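Local atomic coordinates of succinyl-CoA ligase (ADP-forming) subunit alpha (Methanosaeta concilii, PDB entry 6HXI), a protein that combines a CoA-ligase family region with a largely helical, citrate synthase-like C-terminal region and holds coenzyme A in the model. Residues 403-406 / 407-411; 382-385 / 386-390; 244-248 / 249-253; 211-214 / 215-218; 156-159 / 160-164. All coordinates share one frame; numbering follows the deposited sequence.

Contact 1 (403-406 / 407-411); sequences HFIE and LVIQI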
# COMPACT_ATOMS: atom_id res chain seq x y z
N HIS B 403 5.26 25.00 -15.88
CA HIS B 403 3.83 25.12 -16.14
C HIS B 403 3.28 23.91 -16.85
O HIS B 403 2.13 23.56 -16.64
CB HIS B 403 3.52 26.39 -16.95
CG HIS B 403 2.05 26.68 -17.10
ND1 HIS B 403 1.30 26.12 -18.15
CD2 HIS B 403 1.25 27.48 -16.36
CE1 HIS B 403 0.07 26.62 -18.02
NE2 HIS B 403 -0.02 27.44 -16.97
N PHE B 404 4.08 23.27 -17.72
CA PHE B 404 3.67 22.05 -18.38
C PHE B 404 3.43 20.94 -17.35
O PHE B 404 2.43 20.25 -17.42
CB PHE B 404 4.69 21.62 -19.43
CG PHE B 404 4.23 20.44 -20.24
CD1 PHE B 404 3.22 20.58 -21.19
CD2 PHE B 404 4.76 19.18 -20.01
CE1 PHE B 404 2.76 19.46 -21.91
CE2 PHE B 404 4.31 18.07 -20.75
CZ PHE B 404 3.30 18.21 -21.67
N ILE B 405 4.34 20.81 -16.36
CA ILE B 405 4.20 19.82 -15.30
C ILE B 405 2.88 20.03 -14.56
O ILE B 405 2.14 19.06 -14.36
CB ILE B 405 5.43 19.84 -14.34
CG1 ILE B 405 6.68 19.29 -15.07
CG2 ILE B 405 5.11 19.01 -13.04
CD1 ILE B 405 8.01 19.55 -14.34
N GLU B 406 2.57 21.29 -14.23
CA GLU B 406 1.34 21.64 -13.52
C GLU B 406 0.09 21.41 -14.40
O GLU B 406 -0.94 21.01 -13.87
CB GLU B 406 1.40 23.07 -13.04
CG GLU B 406 2.48 23.25 -11.96
CD GLU B 406 2.53 24.63 -11.33
OE1 GLU B 406 3.58 24.99 -10.77
OE2 GLU B 406 1.50 25.34 -11.37
N LEU B 407 0.21 21.62 -15.73
CA LEU B 407 -0.89 21.36 -16.67
C LEU B 407 -1.21 19.85 -16.71
O LEU B 407 -2.37 19.50 -16.67
CB LEU B 407 -0.50 21.88 -18.05
CG LEU B 407 -1.45 21.76 -19.25
CD1 LEU B 407 -2.78 22.53 -19.00
CD2 LEU B 407 -0.78 22.42 -20.52
N VAL B 408 -0.19 19.00 -16.81
CA VAL B 408 -0.31 17.54 -16.85
C VAL B 408 -1.03 17.05 -15.56
O VAL B 408 -1.96 16.27 -15.67
CB VAL B 408 1.07 16.86 -17.03
CG1 VAL B 408 0.99 15.35 -16.72
CG2 VAL B 408 1.60 17.12 -18.43
N ILE B 409 -0.61 17.55 -14.36
CA ILE B 409 -1.23 17.22 -13.08
C ILE B 409 -2.72 17.51 -13.08
O ILE B 409 -3.49 16.66 -12.66
CB ILE B 409 -0.49 17.92 -11.91
CG1 ILE B 409 0.89 17.35 -11.76
CG2 ILE B 409 -1.25 17.83 -10.58
CD1 ILE B 409 1.81 18.19 -10.74
N GLN B 410 -3.15 18.68 -13.61
CA GLN B 410 -4.58 19.06 -13.73
C GLN B 410 -5.32 18.17 -14.68
O GLN B 410 -6.44 17.74 -14.41
CB GLN B 410 -4.69 20.51 -14.16
CG GLN B 410 -4.13 21.43 -13.08
CD GLN B 410 -4.08 22.85 -13.60
OE1 GLN B 410 -5.08 23.48 -13.81
NE2 GLN B 410 -2.91 23.35 -13.84
N ILE B 411 -4.68 17.86 -15.81
CA ILE B 411 -5.29 17.02 -16.86
C ILE B 411 -5.48 15.59 -16.40
O ILE B 411 -6.49 14.98 -16.74
CB ILE B 411 -4.45 17.15 -18.15
CG1 ILE B 411 -4.81 18.54 -18.78
CG2 ILE B 411 -4.67 15.95 -19.15
CD1 ILE B 411 -4.06 19.01 -19.94
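Phe404 and Val408 meet one turn apart on the alpha-helix 399-412, in the citrate synthase-like C-terminal region. Val408 reaches over one face of the ring with its CG2 methyl. This is a CH-pi contact: Val408 CG2 lies 4.0 Å from the centroid of the Phe404 ring and 24° off the ring normal. It is offset toward the rim, and its nearest ring atom is Phe404 CE2, at 3.7 Å from Val408 CG2. The phenyl group gets there because its CG is trans to the backbone N (chi1 -174°) and sits beside the carbonyl carbon. Leu407 approaches the same ring more loosely, with Leu407 CD2 4.5 Å from Phe404 CD1.

Ile405 and Ile409 form a second apolar pair. Their side chains cross at a slant, and the branch methyl Ile405 CG2 lies 4.1 Å from the end of the longer arm, Ile409 CD1. Both rest on Ile388 and Leu575, while Phe404 packs against helices 500-512 and 540-555. Leu407 and Gln410 also touch Leu378 of a second subunit.

Glu406 and Gln410 add polar contacts. The carboxylate of Glu406 is held by Gly385, whose N bonds OE1. The backbone carbonyl of Glu406 takes two donors from one residue. Gln410 N donates to Glu406 O at 3.2 Å, the regular helical bond. Gln410 has its CG beside its own N, and the extended chain lies back along the helix, so that NE2 also donates to Glu406 O at 3.1 Å. The two donors come from opposite faces of the carbonyl plane, and NE2 stands 65° out of it.

Contact 2 (382-385 / 386-390); sequences MGIG and GVIGL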
# COMPACT_ATOMS: atom_id res chain seq x y z
N MET B 382 8.28 29.70 -7.94
CA MET B 382 8.65 28.53 -8.75
C MET B 382 7.48 27.58 -8.98
O MET B 382 7.45 26.88 -9.98
CB MET B 382 9.85 27.79 -8.11
CG MET B 382 11.15 28.62 -8.26
SD MET B 382 12.63 27.69 -7.83
CE MET B 382 12.63 26.45 -9.16
N GLY B 383 6.52 27.62 -8.07
CA GLY B 383 5.31 26.83 -8.16
C GLY B 383 5.57 25.35 -7.91
O GLY B 383 6.72 24.92 -7.77
N ILE B 384 4.50 24.55 -7.96
CA ILE B 384 4.56 23.12 -7.78
C ILE B 384 5.44 22.50 -8.87
O ILE B 384 6.25 21.63 -8.54
CB ILE B 384 3.14 22.49 -7.66
CG1 ILE B 384 2.42 23.01 -6.38
CG2 ILE B 384 3.19 20.97 -7.65
CD1 ILE B 384 0.91 22.83 -6.37
N GLY B 385 5.32 22.96 -10.12
CA GLY B 385 6.12 22.45 -11.22
C GLY B 385 7.60 22.66 -10.99
O GLY B 385 8.39 21.78 -11.28
N GLY B 386 7.96 23.83 -10.43
CA GLY B 386 9.33 24.19 -10.09
C GLY B 386 9.86 23.33 -8.96
O GLY B 386 11.01 22.93 -8.99
N VAL B 387 9.02 23.05 -7.95
CA VAL B 387 9.37 22.21 -6.81
C VAL B 387 9.64 20.75 -7.29
O VAL B 387 10.61 20.13 -6.87
CB VAL B 387 8.32 22.29 -5.66
CG1 VAL B 387 8.50 21.14 -4.67
CG2 VAL B 387 8.40 23.61 -4.94
N ILE B 388 8.84 20.25 -8.22
CA ILE B 388 9.05 18.93 -8.82
C ILE B 388 10.34 18.95 -9.65
O ILE B 388 11.11 18.01 -9.57
CB ILE B 388 7.79 18.55 -9.66
CG1 ILE B 388 6.60 18.22 -8.70
CG2 ILE B 388 8.07 17.42 -10.64
CD1 ILE B 388 5.19 18.04 -9.34
N GLY B 389 10.60 20.05 -10.38
CA GLY B 389 11.83 20.21 -11.13
C GLY B 389 13.04 20.05 -10.23
O GLY B 389 13.97 19.31 -10.57
N LEU B 390 13.00 20.66 -9.05
CA LEU B 390 14.12 20.55 -8.10
C LEU B 390 14.24 19.19 -7.45
O LEU B 390 15.32 18.58 -7.48
CB LEU B 390 13.98 21.62 -6.99
CG LEU B 390 14.11 23.09 -7.42
CD1 LEU B 390 13.69 24.01 -6.27
CD2 LEU B 390 15.55 23.41 -7.85
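Met382 and Leu390 touch across two turns, and Ile384 and Ile388 across one. These are the apolar contacts of the stretch. Met382 bends at chi3 (66°), which turns its methyl back over the helix, and the two long side chains cross at about a right angle. Met382 CE ends 3.9 Å from Leu390 CD1, and the sulfur lies near the same methyl, with Met382 SD 4.1 Å from Leu390 CD1. In the isoleucine pair the branch methyl Ile384 CG2 is 3.9 Å from the arm end Ile388 CD1.

Each backbone N-H donates to the carbonyl four residues earlier. Val387 N donates to Gly383 O at 3.0 Å, and Gly389 N donates to Gly385 O at 2.9 Å. Ile388 N bonds Ile384 O in the same way. The bond from Gly386 N to Met382 O is weak, with an angle of 128° at the hydrogen.

A third kind of contact uses a glycine. Gly386 CA comes within 3.3 Å of Met382 O, a CA-H...O contact at a site with no side chain in the way. Gly383, near the beginning of the helix, has a positive phi of 71°.

Val377 covers Met382, Val387 and Leu390, and Tyr369 adds to the cover over the last two. Ile388 packs instead on helix 399-412 and on Ile582 of a second subunit. The arrangement is that of the glycine-rich N-terminal part of an alpha-helix, packed against helices and a neighbouring subunit.

Contact 3 (244-248 / 249-253); sequences QALKE and KKITK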
# COMPACT_ATOMS: atom_id res chain seq x y z
N GLN B 244 23.72 29.94 66.48
CA GLN B 244 23.01 29.76 67.75
C GLN B 244 23.14 28.33 68.25
O GLN B 244 23.31 28.13 69.46
CB GLN B 244 21.54 30.17 67.65
CG GLN B 244 20.90 30.41 69.03
CD GLN B 244 19.74 31.36 68.99
OE1 GLN B 244 18.67 31.07 68.43
NE2 GLN B 244 19.92 32.52 69.61
N ALA B 245 23.10 27.34 67.33
CA ALA B 245 23.26 25.93 67.67
C ALA B 245 24.70 25.63 68.11
O ALA B 245 24.92 24.83 69.02
CB ALA B 245 22.86 25.06 66.50
N LEU B 246 25.67 26.32 67.49
CA LEU B 246 27.10 26.26 67.76
C LEU B 246 27.36 26.85 69.17
O LEU B 246 28.17 26.31 69.93
CB LEU B 246 27.81 27.10 66.68
CG LEU B 246 29.15 26.66 66.10
CD1 LEU B 246 29.16 25.22 65.70
CD2 LEU B 246 29.49 27.49 64.89
N LYS B 247 26.64 27.95 69.52
CA LYS B 247 26.73 28.62 70.81
C LYS B 247 26.10 27.78 71.94
O LYS B 247 26.66 27.73 73.04
CB LYS B 247 26.09 30.01 70.76
CG LYS B 247 27.02 31.10 70.22
CD LYS B 247 26.29 32.41 69.95
CE LYS B 247 27.23 33.58 69.78
NZ LYS B 247 27.97 33.56 68.49
N GLU B 248 24.97 27.11 71.66
CA GLU B 248 24.21 26.25 72.59
C GLU B 248 24.81 24.83 72.72
O GLU B 248 24.16 23.94 73.29
CB GLU B 248 22.73 26.17 72.14
CG GLU B 248 21.93 27.42 72.45
CD GLU B 248 20.71 27.71 71.57
OE1 GLU B 248 20.47 26.94 70.62
OE2 GLU B 248 20.03 28.72 71.84
N LYS B 249 26.04 24.61 72.18
CA LYS B 249 26.79 23.35 72.17
C LYS B 249 26.00 22.17 71.51
O LYS B 249 26.23 21.01 71.86
CB LYS B 249 27.29 22.98 73.58
CG LYS B 249 28.47 23.82 74.06
CD LYS B 249 29.00 23.29 75.40
CE LYS B 249 30.04 24.20 76.01
NZ LYS B 249 30.31 23.85 77.44
N LYS B 250 25.11 22.49 70.54
CA LYS B 250 24.31 21.51 69.80
C LYS B 250 25.13 20.88 68.66
O LYS B 250 24.75 19.83 68.13
CB LYS B 250 23.01 22.13 69.27
CG LYS B 250 22.00 22.48 70.36
CD LYS B 250 20.76 23.15 69.78
CE LYS B 250 19.76 23.51 70.84
NZ LYS B 250 18.91 22.35 71.19
N ILE B 251 26.26 21.54 68.28
CA ILE B 251 27.21 21.10 67.26
C ILE B 251 28.59 21.01 67.93
O ILE B 251 29.24 22.03 68.15
CB ILE B 251 27.24 22.02 66.00
CG1 ILE B 251 25.84 22.20 65.37
CG2 ILE B 251 28.28 21.53 64.95
CD1 ILE B 251 25.69 23.50 64.62
N THR B 252 29.00 19.78 68.28
CA THR B 252 30.27 19.49 68.96
C THR B 252 31.40 19.15 67.98
O THR B 252 32.57 19.36 68.30
CB THR B 252 30.09 18.42 70.04
OG1 THR B 252 29.75 17.17 69.43
CG2 THR B 252 29.04 18.81 71.09
N LYS B 253 31.04 18.61 66.79
CA LYS B 253 31.99 18.25 65.73
C LYS B 253 32.60 19.52 65.14
O LYS B 253 31.89 20.53 65.11
CB LYS B 253 31.30 17.44 64.63
CG LYS B 253 31.13 15.98 64.99
CD LYS B 253 30.15 15.26 64.08
CE LYS B 253 29.64 14.05 64.81
NZ LYS B 253 28.68 13.28 64.02
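Lys249 takes a left-handed backbone conformation (phi 57°) and so turns the chain back toward Ala245 and Leu246. Leu246 contributes a second torsion. Its chi1 of -143° is well off a staggered value and carries CD1 to Ile251.

The turn is closed by one hydrogen bond. Lys250 N donates to Ala245 O at 2.8 Å, reaching back five residues with an angle of 149° at the hydrogen. Lys250 CB lies close to the same carbonyl, and the CB atoms of Ala245 and Lys250 are 4.0 Å apart.

Ile251 packs against both helix residues. Ile251 CD1 is 3.7 Å from Ala245 CB. Ile251 CB is 3.7 Å from Leu246 CD1, and the Leu246 and Ile251 side chains pass each other at a slant. The buried Ile251 also touches Leu213, Ile216 and Ile228, so it ties the turn to the neighbouring core.

On the exposed side Glu248 and Lys250 lie alongside each other and point the same way. They meet through the aliphatic part of the lysine, with Glu248 OE1 3.5 Å from Lys250 CE. The charged atoms stay apart, Glu248 OE1 being 4.9 Å from Lys250 NZ, so any attraction is probably modest.

A six-to-one backbone bond, a left-handed residue, Lys249, directly after the C-cap position of Glu248, and apolar contacts across the turn mark a Schellman-type C-cap. It ends helix 239-247 and leads the chain toward strand 255-260.

Contact 4 (211-214 / 215-218); sequences NMLD and HILR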
# COMPACT_ATOMS: atom_id res chain seq x y z
N ASN B 211 16.36 24.12 55.98
CA ASN B 211 17.43 25.05 56.28
C ASN B 211 18.73 24.28 56.41
O ASN B 211 18.71 23.06 56.53
CB ASN B 211 17.09 25.84 57.56
CG ASN B 211 15.98 26.84 57.32
OD1 ASN B 211 14.81 26.59 57.63
ND2 ASN B 211 16.30 27.94 56.64
N MET B 212 19.87 24.98 56.36
CA MET B 212 21.17 24.33 56.48
C MET B 212 21.29 23.56 57.79
O MET B 212 21.82 22.45 57.79
CB MET B 212 22.31 25.34 56.36
CG MET B 212 22.59 25.79 54.94
SD MET B 212 23.88 27.05 54.97
CE MET B 212 24.15 27.25 53.37
N LEU B 213 20.78 24.14 58.91
CA LEU B 213 20.85 23.52 60.24
C LEU B 213 20.20 22.15 60.31
O LEU B 213 20.75 21.28 60.98
CB LEU B 213 20.32 24.43 61.37
CG LEU B 213 20.49 23.89 62.82
CD1 LEU B 213 21.97 23.70 63.20
CD2 LEU B 213 19.75 24.76 63.82
N ASP B 214 19.08 21.93 59.59
CA ASP B 214 18.38 20.63 59.55
C ASP B 214 19.39 19.53 59.19
O ASP B 214 19.53 18.56 59.95
CB ASP B 214 17.22 20.66 58.53
CG ASP B 214 16.19 21.77 58.71
OD1 ASP B 214 16.38 22.61 59.62
OD2 ASP B 214 15.20 21.80 57.94
N HIS B 215 20.14 19.75 58.08
CA HIS B 215 21.17 18.85 57.57
C HIS B 215 22.38 18.81 58.48
O HIS B 215 22.85 17.71 58.73
CB HIS B 215 21.54 19.17 56.12
CG HIS B 215 20.32 19.25 55.23
ND1 HIS B 215 19.65 18.11 54.82
CD2 HIS B 215 19.65 20.33 54.78
CE1 HIS B 215 18.61 18.52 54.12
NE2 HIS B 215 18.57 19.85 54.06
N ILE B 216 22.83 19.97 59.04
CA ILE B 216 23.98 20.02 59.97
C ILE B 216 23.70 19.17 61.22
O ILE B 216 24.61 18.45 61.69
CB ILE B 216 24.45 21.47 60.30
CG1 ILE B 216 25.07 22.13 59.06
CG2 ILE B 216 25.45 21.48 61.48
CD1 ILE B 216 25.43 23.63 59.16
N LEU B 217 22.45 19.20 61.72
CA LEU B 217 22.02 18.42 62.89
C LEU B 217 22.02 16.93 62.61
O LEU B 217 22.33 16.17 63.52
CB LEU B 217 20.66 18.88 63.45
CG LEU B 217 20.63 20.24 64.13
CD1 LEU B 217 19.23 20.56 64.61
CD2 LEU B 217 21.61 20.31 65.29
N ARG B 218 21.72 16.52 61.37
CA ARG B 218 21.78 15.12 60.96
C ARG B 218 23.25 14.66 60.94
O ARG B 218 23.52 13.53 61.34
CB ARG B 218 21.18 14.91 59.57
CG ARG B 218 19.67 14.95 59.47
CD ARG B 218 19.19 14.46 58.11
NE ARG B 218 19.80 15.18 56.98
CZ ARG B 218 20.82 14.72 56.26
NH1 ARG B 218 21.38 13.55 56.54
NH2 ARG B 218 21.31 15.45 55.26
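Leu213 and Leu217 meet along the first turns of helix 212-221, in the CoA-ligase region of the protein, in a local contact of residues four apart. The two side chains pass at a slant. Leu213 CD1 lies 3.8 Å from Leu217 CG, and Leu217 CG also rests 3.3 Å from Leu213 O. Leu213 reaches forward because its CG is trans to its backbone N (chi1 -175°). Leu217 has its CG beside its own N and turns back to meet it.

The backbone of this turn makes regular helical bonds. Leu217 N donates to Leu213 O at 2.8 Å, and Ile216 N donates to Met212 O at 3.0 Å. The next bond, from Arg218 N to Asp214 O, is weak.

The polar side is built round His215. Asp214 CB lies over one face of its imidazole. Asn211 O approaches obliquely, 3.4 Å from His215 CD2. Arg218 NH2 donates to His215 ND1 at 3.2 Å, with an angle of 167° at the hydrogen. The bond lies near the plane of the imidazole and in that of the guanidinium, so the two groups meet edge to edge. His215 NE2 is bonded to Ser210 OG, so both ring nitrogens have partners and the ring rotation is fixed. Arg218 NH1 also bonds Tyr6 O and forms a salt bridge with Glu198, and Asp214 forms one with Arg129.

The helix lies against a sheet on one flank and a helix on another: Met212 and Ile216 touch Val175 of strand 172-176, His215 and Arg218 touch Val200 of strand 196-201, and Leu213 packs on Ala245 of helix 239-247.

Contact 5 (156-159 / 160-164); sequences GTIE and NIIAS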
# COMPACT_ATOMS: atom_id res chain seq x y z
N GLY B 156 27.61 16.23 38.47
CA GLY B 156 27.86 16.19 37.04
C GLY B 156 28.27 14.91 36.37
O GLY B 156 27.57 13.90 36.45
N THR B 157 29.36 14.98 35.60
CA THR B 157 29.83 13.84 34.79
C THR B 157 30.46 12.74 35.60
O THR B 157 30.97 13.00 36.70
CB THR B 157 30.79 14.34 33.68
OG1 THR B 157 32.00 14.82 34.25
CG2 THR B 157 30.16 15.43 32.80
N ILE B 158 30.51 11.51 35.04
CA ILE B 158 31.16 10.36 35.70
C ILE B 158 32.66 10.62 35.86
O ILE B 158 33.25 10.19 36.86
CB ILE B 158 30.79 9.02 35.00
CG1 ILE B 158 29.42 8.52 35.48
CG2 ILE B 158 31.83 7.92 35.19
CD1 ILE B 158 29.29 8.09 36.96
N GLU B 159 33.26 11.39 34.93
CA GLU B 159 34.68 11.79 35.00
C GLU B 159 34.91 12.64 36.27
O GLU B 159 35.84 12.38 37.03
CB GLU B 159 35.10 12.56 33.73
CG GLU B 159 35.52 11.64 32.59
CD GLU B 159 35.39 12.16 31.17
OE1 GLU B 159 36.12 11.64 30.29
OE2 GLU B 159 34.54 13.05 30.92
N ASN B 160 34.01 13.60 36.51
CA ASN B 160 34.04 14.45 37.70
C ASN B 160 33.81 13.61 38.96
O ASN B 160 34.51 13.83 39.95
CB ASN B 160 33.02 15.59 37.58
CG ASN B 160 33.03 16.50 38.77
OD1 ASN B 160 33.99 17.23 39.05
ND2 ASN B 160 31.99 16.42 39.56
N ILE B 161 32.88 12.63 38.93
CA ILE B 161 32.62 11.74 40.08
C ILE B 161 33.89 10.97 40.44
O ILE B 161 34.25 10.91 41.62
CB ILE B 161 31.38 10.83 39.85
CG1 ILE B 161 30.11 11.60 40.15
CG2 ILE B 161 31.43 9.50 40.65
CD1 ILE B 161 29.19 11.46 39.10
N ILE B 162 34.60 10.45 39.41
CA ILE B 162 35.85 9.71 39.56
C ILE B 162 36.96 10.64 40.07
O ILE B 162 37.59 10.32 41.09
CB ILE B 162 36.23 8.95 38.26
CG1 ILE B 162 35.24 7.80 38.00
CG2 ILE B 162 37.66 8.43 38.34
CD1 ILE B 162 35.14 7.32 36.54
N ALA B 163 37.16 11.80 39.41
CA ALA B 163 38.20 12.79 39.79
C ALA B 163 38.03 13.31 41.22
O ALA B 163 39.03 13.63 41.87
CB ALA B 163 38.21 13.95 38.81
N SER B 164 36.78 13.43 41.69
CA SER B 164 36.50 13.89 43.05
C SER B 164 36.32 12.74 44.05
O SER B 164 36.00 12.98 45.21
CB SER B 164 35.30 14.84 43.06
OG SER B 164 35.69 16.10 42.54
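Thr157 is the N-cap of helix 158-163 and meets Asn160 in its first turn. The hydroxyl of Thr157 sits between its backbone N and its carbonyl carbon (chi1 68°), the rotamer that swings OG1 over the first turn. Asn160 N donates to Thr157 OG1 at 3.3 Å. Asn160 CB lies 3.6 Å from the same OG1, and the two side chains cross at about a right angle.

Asn160 has CG trans to the backbone N (chi1 -179°), which sends its amide back toward the start of the turn. There ND2 is bonded to Ala155 O and Asn183 OD1, so the buried amide nitrogen is satisfied.

Ile158 splits its contact between two isoleucines. Its chain is bent at chi2 (-66°), and Ile158 CD1 lies 4.0 Å from Ile161 CD1. Its CG2 branch meets Ile162, with Ile158 CG2 3.6 Å from Ile162 CD1. Ile161 CD1 also folds to 3.4 Å from Thr157 O.

Glu159 OE2 forms a salt bridge with Lys342. Thr157 packs on Pro380 of the citrate lyase chain. With Ile161 N donating to Thr157 O, this is an N-capped first turn, opening the short helix 158-163.

Overall arrangement
The five contacts fall into two groups on opposite sides of the chain's centre, contacts 1 and 2 on one and 3, 4 and 5 on the other. Contacts 1 and 2 are neighbours, with centres 11 Å apart. Their helices are consecutive and are joined by a hydrogen bond from Gly385 N to Glu406 OE1, 2.7 Å. Both touch a second subunit. Contacts 3 and 4 form the other close pair, with centres 12 Å apart, and meet where Ala245 CB packs 3.7 Å from Leu213 CD1. Contact 5 lies 26 Å from contact 4 between centres. Gly156 and Met212 are about 11 and 13 Å from coenzyme A. The centres of contacts 1 and 3 are 89 Å apart.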